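Local coordinates for sporozoite surface protein 2 (Plasmodium vivax, PDB 4HQO) that probably serves as the sporozoite surface receptor for gliding motility, binding a metal ion through its von Willebrand factor type A domain, at residues L23-S28 with L60-F65; V19-L24 with I126-L131. The protein carries 4 engineered substitutions. One frame throughout, in Å; residues are numbered along the deposited sequence.

Overall arrangement
Both contacts lie inside the von Willebrand factor type A domain and use the central strand 19-26, which has strand 58-65 on one flank and strand 126-133 on the other, all running parallel. Leu23 and Leu24 belong to both. The centres of the two contacts are 11 Å apart, and both are buried, but their chemistry differs. Interaction 1 takes the C-terminal end, where the strand gives way to the loop that binds magnesium, and it also holds a sodium-bound tyrosine. Interaction 2 begins at the other end of the strand, where an aspartate, a tyrosine and a glutamine make a polar cluster on one face, with aliphatic side chains on the other and further along.

Interaction 1 of 2, residues L23-S28 with L60-F65; sequences LLVDGS and LYMNLF. With NA (sodium ion), chain G; MG (magnesium ion), chain E.
Asp26 and Phe65 form the tight end of this parallel pairing: CA of Asp26 lies over one face of the Phe65 ring, 3.7 Å from its centroid, a CH-pi contact. Phe65 CG sits between its backbone N and carbonyl carbon (chi1 63°), which turns the ring over the neighbouring strand, where CZ meets CB of Asp26 at 3.6 Å. Five backbone hydrogen bonds join the segments, the last from Gly27 N to Phe65 O at 2.7 Å; CD1 of Leu64 lies 4.0 Å from CA of Gly27, close against its bare backbone. Asp26 OD1 accepts from N of Ser28, closing an Asx turn, and also from OG, helping to hold the hydroxyl toward magnesium, which OG binds at 2.3 Å. Asp26 OD2 bonds Thr133 OG1 and a magnesium-bound water. This is the metal-ion-dependent adhesion site, completed by Ser30, Thr103 and waters. Packing is looser around Leu23, Val25 and Met62, where the extended, unbranched methionine carries CE to 3.9 Å from Val25 CG2. Tyr61 OH accepts from Asn63 ND2; it also coordinates sodium, which Glu71 binds too. Helix 33-49 packs on the Val25 face, helix 105-117 on the Phe65 face, and strand 69-73 lies beyond strand 58-65.

Interaction 2 of 2, residues V19-L24 with I126-L131; sequences VDLYLL and IQLVIL
The bent chain of Gln127 (chi2 -59°) brings its amide up to Asp20 and Tyr22 together, and the amide serves both. NE2 donates to OD2 of Asp20 at 3.0 Å, on the anti side of a carboxylate turned 70° from the amide, while OE1 accepts from OH of Tyr22 at 2.6 Å, in the carbonyl plane and at the edge of the ring. An amide suits this place because it offers a donor and an acceptor side by side; Arg122 pairs with the other carboxylate oxygen. Further along the same face, Val129 fits between the side chains of Tyr22 and Leu24: CG2 meets CB of Tyr22 at 4.1 Å, and CG1 meets CD1 of Leu24 at 3.7 Å. On the reverse face the bumps are aliphatic. Ile130 leans one branch on Leu21 (CD1 to CD2, 3.8 Å) and the other on Leu23 (CG2 to CD1, 3.8 Å), filling the hollow between the two leucines, while Leu128 lies alongside Leu21. Five backbone hydrogen bonds hold the parallel strands in register. Helix 105-117 packs over Tyr22 and Val129, helix 192-203 over Leu128 and Ile130, and strands 58-65 and 156-161 flank the pair within the central sheet.

Interaction 1 of 2, residues L23-S28 with L60-F65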
ATOM      1  N   LEU A  23      -2.721  -2.162  10.388  1.00 24.94           N
ATOM      2  CA  LEU A  23      -2.525  -1.935  11.812  1.00 26.92           C
ATOM      3  C   LEU A  23      -2.936  -3.186  12.576  1.00 31.26           C
ATOM      4  O   LEU A  23      -4.122  -3.534  12.622  1.00 28.53           O
ATOM      5  CB  LEU A  23      -3.344  -0.726  12.267  1.00 24.55           C
ATOM      6  CG  LEU A  23      -3.268  -0.259  13.721  1.00 32.60           C
ATOM      7  CD1 LEU A  23      -1.829  -0.154  14.193  1.00 26.97           C
ATOM      8  CD2 LEU A  23      -3.971   1.090  13.860  1.00 29.61           C
ATOM      9  N   LEU A  24      -1.949  -3.870  13.153  1.00 23.92           N
ATOM     10  CA  LEU A  24      -2.181  -5.149  13.838  1.00 24.81           C
ATOM     11  C   LEU A  24      -2.055  -4.909  15.338  1.00 26.06           C
ATOM     12  O   LEU A  24      -0.979  -4.554  15.833  1.00 29.05           O
ATOM     13  CB  LEU A  24      -1.162  -6.193  13.391  1.00 20.73           C
ATOM     14  CG  LEU A  24      -0.919  -6.362  11.884  1.00 33.22           C
ATOM     15  CD1 LEU A  24       0.096  -7.497  11.607  1.00 20.91           C
ATOM     16  CD2 LEU A  24      -2.225  -6.621  11.155  1.00 22.64           C
ATOM     17  N   VAL A  25      -3.161  -5.075  16.053  1.00 22.61           N
ATOM     18  CA  VAL A  25      -3.217  -4.685  17.460  1.00 21.24           C
ATOM     19  C   VAL A  25      -3.308  -5.910  18.371  1.00 24.30           C
ATOM     20  O   VAL A  25      -4.212  -6.739  18.235  1.00 26.08           O
ATOM     21  CB  VAL A  25      -4.399  -3.717  17.740  1.00 30.18           C
ATOM     22  CG1 VAL A  25      -4.407  -3.296  19.204  1.00 24.66           C
ATOM     23  CG2 VAL A  25      -4.315  -2.485  16.831  1.00 23.44           C
ATOM     24  N   ASP A  26      -2.346  -6.029  19.277  1.00 29.98           N
ATOM     25  CA  ASP A  26      -2.309  -7.123  20.250  1.00 30.37           C
ATOM     26  C   ASP A  26      -3.381  -6.882  21.323  1.00 29.52           C
ATOM     27  O   ASP A  26      -3.280  -5.926  22.089  1.00 28.33           O
ATOM     28  CB  ASP A  26      -0.922  -7.133  20.896  1.00 25.56           C
ATOM     29  CG  ASP A  26      -0.643  -8.377  21.734  1.00 34.45           C
ATOM     30  OD1 ASP A  26      -1.591  -9.012  22.261  1.00 35.06           O
ATOM     31  OD2 ASP A  26       0.561  -8.694  21.881  1.00 28.92           O
ATOM     32  N   GLY A  27      -4.402  -7.739  21.380  1.00 28.35           N
ATOM     33  CA  GLY A  27      -5.436  -7.623  22.405  1.00 26.45           C
ATOM     34  C   GLY A  27      -5.440  -8.783  23.396  1.00 28.51           C
ATOM     35  O   GLY A  27      -6.468  -9.098  24.010  1.00 30.46           O
ATOM     36  N   SER A  28      -4.285  -9.432  23.545  1.00 29.79           N
ATOM     37  CA  SER A  28      -4.151 -10.617  24.387  1.00 30.21           C
ATOM     38  C   SER A  28      -4.168 -10.290  25.885  1.00 31.15           C
ATOM     39  O   SER A  28      -4.030  -9.136  26.291  1.00 37.00           O
ATOM     40  CB  SER A  28      -2.853 -11.353  24.054  1.00 25.72           C
ATOM     41  OG  SER A  28      -1.716 -10.638  24.520  1.00 31.29           O
ATOM     42  N   LEU A  60      -6.517   2.388   5.534  1.00 29.32           N
ATOM     43  CA  LEU A  60      -6.234   1.664   6.760  1.00 27.26           C
ATOM     44  C   LEU A  60      -6.849   0.262   6.732  1.00 25.19           C
ATOM     45  O   LEU A  60      -7.978   0.078   6.284  1.00 29.35           O
ATOM     46  CB  LEU A  60      -6.769   2.465   7.957  1.00 28.42           C
ATOM     47  CG  LEU A  60      -6.619   1.866   9.356  1.00 36.48           C
ATOM     48  CD1 LEU A  60      -5.150   1.773   9.736  1.00 23.64           C
ATOM     49  CD2 LEU A  60      -7.409   2.696  10.391  1.00 31.33           C
ATOM     50  N   TYR A  61      -6.079  -0.723   7.179  1.00 25.54           N
ATOM     51  CA  TYR A  61      -6.610  -2.039   7.515  1.00 20.58           C
ATOM     52  C   TYR A  61      -6.346  -2.221   9.012  1.00 22.06           C
ATOM     53  O   TYR A  61      -5.344  -1.723   9.532  1.00 27.23           O
ATOM     54  CB  TYR A  61      -5.948  -3.145   6.683  1.00 23.58           C
ATOM     55  CG  TYR A  61      -6.132  -4.550   7.235  1.00 29.41           C
ATOM     56  CD1 TYR A  61      -5.280  -5.044   8.215  1.00 25.96           C
ATOM     57  CD2 TYR A  61      -7.127  -5.385   6.758  1.00 23.70           C
ATOM     58  CE1 TYR A  61      -5.424  -6.303   8.721  1.00 29.36           C
ATOM     59  CE2 TYR A  61      -7.283  -6.672   7.267  1.00 22.87           C
ATOM     60  CZ  TYR A  61      -6.419  -7.119   8.247  1.00 30.75           C
ATOM     61  OH  TYR A  61      -6.532  -8.385   8.768  1.00 30.09           O
ATOM     62  N   MET A  62      -7.245  -2.892   9.718  1.00 24.24           N
ATOM     63  CA  MET A  62      -7.023  -3.080  11.148  1.00 27.78           C
ATOM     64  C   MET A  62      -7.447  -4.457  11.613  1.00 28.83           C
ATOM     65  O   MET A  62      -8.533  -4.932  11.281  1.00 27.57           O
ATOM     66  CB  MET A  62      -7.721  -1.993  11.957  1.00 29.32           C
ATOM     67  CG  MET A  62      -7.384  -1.983  13.448  1.00 27.69           C
ATOM     68  SD  MET A  62      -8.336  -0.653  14.265  1.00 38.66           S
ATOM     69  CE  MET A  62      -7.336  -0.356  15.712  1.00 44.48           C
ATOM     70  N   ASN A  63      -6.563  -5.096  12.374  1.00 27.68           N
ATOM     71  CA  ASN A  63      -6.808  -6.431  12.898  1.00 23.80           C
ATOM     72  C   ASN A  63      -6.501  -6.462  14.382  1.00 27.38           C
ATOM     73  O   ASN A  63      -5.477  -5.927  14.836  1.00 32.20           O
ATOM     74  CB  ASN A  63      -5.917  -7.465  12.187  1.00 30.25           C
ATOM     75  CG  ASN A  63      -6.395  -8.887  12.392  1.00 46.65           C
ATOM     76  OD1 ASN A  63      -6.277  -9.447  13.487  1.00 48.11           O
ATOM     77  ND2 ASN A  63      -6.937  -9.483  11.335  1.00 47.24           N
ATOM     78  N   LEU A  64      -7.375  -7.116  15.130  1.00 26.06           N
ATOM     79  CA  LEU A  64      -7.178  -7.313  16.555  1.00 23.13           C
ATOM     80  C   LEU A  64      -6.809  -8.776  16.796  1.00 27.16           C
ATOM     81  O   LEU A  64      -7.582  -9.681  16.462  1.00 25.50           O
ATOM     82  CB  LEU A  64      -8.472  -6.991  17.298  1.00 23.41           C
ATOM     83  CG  LEU A  64      -8.435  -7.126  18.825  1.00 25.21           C
ATOM     84  CD1 LEU A  64      -7.554  -6.044  19.423  1.00 26.91           C
ATOM     85  CD2 LEU A  64      -9.834  -7.023  19.380  1.00 23.99           C
ATOM     86  N   PHE A  65      -5.640  -9.032  17.369  1.00 24.15           N
ATOM     87  CA  PHE A  65      -5.273 -10.426  17.608  1.00 23.66           C
ATOM     88  C   PHE A  65      -5.099 -10.776  19.085  1.00 30.01           C
ATOM     89  O   PHE A  65      -4.583  -9.995  19.879  1.00 34.22           O
ATOM     90  CB  PHE A  65      -4.053 -10.845  16.784  1.00 25.17           C
ATOM     91  CG  PHE A  65      -2.785 -10.101  17.120  1.00 27.92           C
ATOM     92  CD1 PHE A  65      -2.487  -8.887  16.504  1.00 25.57           C
ATOM     93  CD2 PHE A  65      -1.870 -10.637  18.019  1.00 25.82           C
ATOM     94  CE1 PHE A  65      -1.305  -8.211  16.795  1.00 22.82           C
ATOM     95  CE2 PHE A  65      -0.679  -9.970  18.318  1.00 19.66           C
ATOM     96  CZ  PHE A  65      -0.396  -8.755  17.701  1.00 22.44           C
TER
HETATM   97 NA    NA G 305      -7.928  -9.736   7.548  1.00 53.73          NA
HETATM   98 MG    MG E 301      -0.020 -12.080  25.064  1.00 56.81          MG
HETATM   99  O   HOH W   1       1.061 -10.772  23.725  1.00 36.80           O
HETATM  100  O   HOH W   2       1.339 -13.649  25.525  1.00 47.78           O
HETATM  101  O   HOH W   3      -1.237 -13.184  26.500  1.00 36.68           O

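Interaction 2 of 2, residues V19-L24 with I126-L131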
ATOM      1  N   VAL A  19      -0.757   4.533   0.267  1.00 33.26           N
ATOM      2  CA  VAL A  19      -0.191   3.724   1.344  1.00 30.68           C
ATOM      3  C   VAL A  19      -1.263   2.767   1.849  1.00 34.28           C
ATOM      4  O   VAL A  19      -2.352   3.200   2.218  1.00 29.19           O
ATOM      5  CB  VAL A  19       0.286   4.587   2.541  1.00 26.38           C
ATOM      6  CG1 VAL A  19       0.870   3.700   3.652  1.00 29.05           C
ATOM      7  CG2 VAL A  19       1.311   5.624   2.093  1.00 27.07           C
ATOM      8  N   ASP A  20      -0.972   1.467   1.824  1.00 29.82           N
ATOM      9  CA  ASP A  20      -1.848   0.480   2.454  1.00 24.97           C
ATOM     10  C   ASP A  20      -1.252   0.183   3.820  1.00 29.35           C
ATOM     11  O   ASP A  20      -0.163  -0.383   3.910  1.00 28.31           O
ATOM     12  CB  ASP A  20      -1.915  -0.806   1.645  1.00 24.29           C
ATOM     13  CG  ASP A  20      -2.703  -0.656   0.372  1.00 34.52           C
ATOM     14  OD1 ASP A  20      -3.613   0.204   0.320  1.00 28.38           O
ATOM     15  OD2 ASP A  20      -2.418  -1.417  -0.576  1.00 29.70           O
ATOM     16  N   LEU A  21      -1.950   0.594   4.874  1.00 31.19           N
ATOM     17  CA  LEU A  21      -1.404   0.533   6.224  1.00 27.26           C
ATOM     18  C   LEU A  21      -2.159  -0.509   7.040  1.00 27.85           C
ATOM     19  O   LEU A  21      -3.347  -0.365   7.301  1.00 29.16           O
ATOM     20  CB  LEU A  21      -1.499   1.908   6.881  1.00 27.89           C
ATOM     21  CG  LEU A  21      -0.637   2.219   8.113  1.00 33.54           C
ATOM     22  CD1 LEU A  21      -0.559   3.732   8.305  1.00 31.56           C
ATOM     23  CD2 LEU A  21      -1.202   1.585   9.357  1.00 35.86           C
ATOM     24  N   TYR A  22      -1.452  -1.561   7.427  1.00 25.95           N
ATOM     25  CA  TYR A  22      -2.047  -2.688   8.123  1.00 26.54           C
ATOM     26  C   TYR A  22      -1.722  -2.535   9.598  1.00 28.76           C
ATOM     27  O   TYR A  22      -0.583  -2.709  10.008  1.00 29.03           O
ATOM     28  CB  TYR A  22      -1.479  -4.005   7.575  1.00 25.15           C
ATOM     29  CG  TYR A  22      -1.614  -4.151   6.070  1.00 31.81           C
ATOM     30  CD1 TYR A  22      -0.615  -3.698   5.215  1.00 25.95           C
ATOM     31  CD2 TYR A  22      -2.738  -4.751   5.506  1.00 22.39           C
ATOM     32  CE1 TYR A  22      -0.735  -3.835   3.838  1.00 27.48           C
ATOM     33  CE2 TYR A  22      -2.867  -4.888   4.131  1.00 23.44           C
ATOM     34  CZ  TYR A  22      -1.860  -4.428   3.301  1.00 25.13           C
ATOM     35  OH  TYR A  22      -1.984  -4.551   1.931  1.00 29.80           O
ATOM     36  N   LEU A  23      -2.721  -2.162  10.388  1.00 24.94           N
ATOM     37  CA  LEU A  23      -2.525  -1.935  11.812  1.00 26.92           C
ATOM     38  C   LEU A  23      -2.936  -3.186  12.576  1.00 31.26           C
ATOM     39  O   LEU A  23      -4.122  -3.534  12.622  1.00 28.53           O
ATOM     40  CB  LEU A  23      -3.344  -0.726  12.267  1.00 24.55           C
ATOM     41  CG  LEU A  23      -3.268  -0.259  13.721  1.00 32.60           C
ATOM     42  CD1 LEU A  23      -1.829  -0.154  14.193  1.00 26.97           C
ATOM     43  CD2 LEU A  23      -3.971   1.090  13.860  1.00 29.61           C
ATOM     44  N   LEU A  24      -1.949  -3.870  13.153  1.00 23.92           N
ATOM     45  CA  LEU A  24      -2.181  -5.149  13.838  1.00 24.81           C
ATOM     46  C   LEU A  24      -2.055  -4.909  15.338  1.00 26.06           C
ATOM     47  O   LEU A  24      -0.979  -4.554  15.833  1.00 29.05           O
ATOM     48  CB  LEU A  24      -1.162  -6.193  13.391  1.00 20.73           C
ATOM     49  CG  LEU A  24      -0.919  -6.362  11.884  1.00 33.22           C
ATOM     50  CD1 LEU A  24       0.096  -7.497  11.607  1.00 20.91           C
ATOM     51  CD2 LEU A  24      -2.225  -6.621  11.155  1.00 22.64           C
ATOM     52  N   ILE A 126       2.605   1.853  -1.174  1.00 36.29           N
ATOM     53  CA  ILE A 126       3.510   1.455  -0.106  1.00 36.51           C
ATOM     54  C   ILE A 126       2.771   0.500   0.828  1.00 38.69           C
ATOM     55  O   ILE A 126       1.646   0.779   1.226  1.00 32.79           O
ATOM     56  CB  ILE A 126       3.947   2.679   0.704  1.00 30.11           C
ATOM     57  CG1 ILE A 126       4.891   3.554  -0.128  1.00 37.33           C
ATOM     58  CG2 ILE A 126       4.620   2.271   1.979  1.00 31.58           C
ATOM     59  CD1 ILE A 126       5.091   4.928   0.468  1.00 48.22           C
ATOM     60  N   GLN A 127       3.397  -0.628   1.157  1.00 37.75           N
ATOM     61  CA  GLN A 127       2.809  -1.611   2.058  1.00 34.92           C
ATOM     62  C   GLN A 127       3.445  -1.433   3.436  1.00 35.40           C
ATOM     63  O   GLN A 127       4.629  -1.709   3.610  1.00 31.34           O
ATOM     64  CB  GLN A 127       3.054  -3.027   1.522  1.00 30.73           C
ATOM     65  CG  GLN A 127       2.455  -3.287   0.141  1.00 32.14           C
ATOM     66  CD  GLN A 127       0.944  -3.071   0.127  1.00 40.75           C
ATOM     67  OE1 GLN A 127       0.215  -3.668   0.916  1.00 34.85           O
ATOM     68  NE2 GLN A 127       0.474  -2.203  -0.761  1.00 31.44           N
ATOM     69  N   LEU A 128       2.673  -0.953   4.409  1.00 26.57           N
ATOM     70  CA  LEU A 128       3.238  -0.653   5.721  1.00 29.90           C
ATOM     71  C   LEU A 128       2.485  -1.384   6.823  1.00 33.43           C
ATOM     72  O   LEU A 128       1.284  -1.185   7.006  1.00 35.28           O
ATOM     73  CB  LEU A 128       3.230   0.855   6.001  1.00 27.29           C
ATOM     74  CG  LEU A 128       3.569   1.253   7.447  1.00 35.16           C
ATOM     75  CD1 LEU A 128       5.010   0.862   7.862  1.00 31.23           C
ATOM     76  CD2 LEU A 128       3.329   2.735   7.673  1.00 29.48           C
ATOM     77  N   VAL A 129       3.189  -2.239   7.555  1.00 35.11           N
ATOM     78  CA  VAL A 129       2.575  -2.901   8.699  1.00 30.25           C
ATOM     79  C   VAL A 129       2.992  -2.210   9.981  1.00 26.36           C
ATOM     80  O   VAL A 129       4.183  -2.021  10.237  1.00 29.68           O
ATOM     81  CB  VAL A 129       2.962  -4.383   8.807  1.00 23.68           C
ATOM     82  CG1 VAL A 129       2.354  -4.981  10.075  1.00 26.62           C
ATOM     83  CG2 VAL A 129       2.494  -5.154   7.576  1.00 26.30           C
ATOM     84  N   ILE A 130       2.014  -1.824  10.790  1.00 25.60           N
ATOM     85  CA  ILE A 130       2.328  -1.360  12.132  1.00 25.39           C
ATOM     86  C   ILE A 130       1.884  -2.433  13.118  1.00 35.58           C
ATOM     87  O   ILE A 130       0.699  -2.738  13.225  1.00 26.55           O
ATOM     88  CB  ILE A 130       1.658  -0.012  12.441  1.00 30.63           C
ATOM     89  CG1 ILE A 130       2.181   1.064  11.486  1.00 31.41           C
ATOM     90  CG2 ILE A 130       1.912   0.394  13.885  1.00 30.82           C
ATOM     91  CD1 ILE A 130       1.613   2.440  11.769  1.00 33.87           C
ATOM     92  N   LEU A 131       2.852  -3.028  13.809  1.00 28.12           N
ATOM     93  CA  LEU A 131       2.576  -4.112  14.745  1.00 30.09           C
ATOM     94  C   LEU A 131       2.672  -3.597  16.180  1.00 32.15           C
ATOM     95  O   LEU A 131       3.754  -3.230  16.639  1.00 30.89           O
ATOM     96  CB  LEU A 131       3.560  -5.268  14.515  1.00 22.94           C
ATOM     97  CG  LEU A 131       3.477  -6.466  15.467  1.00 34.81           C
ATOM     98  CD1 LEU A 131       2.157  -7.218  15.305  1.00 23.22           C
ATOM     99  CD2 LEU A 131       4.681  -7.395  15.237  1.00 28.65           C
TER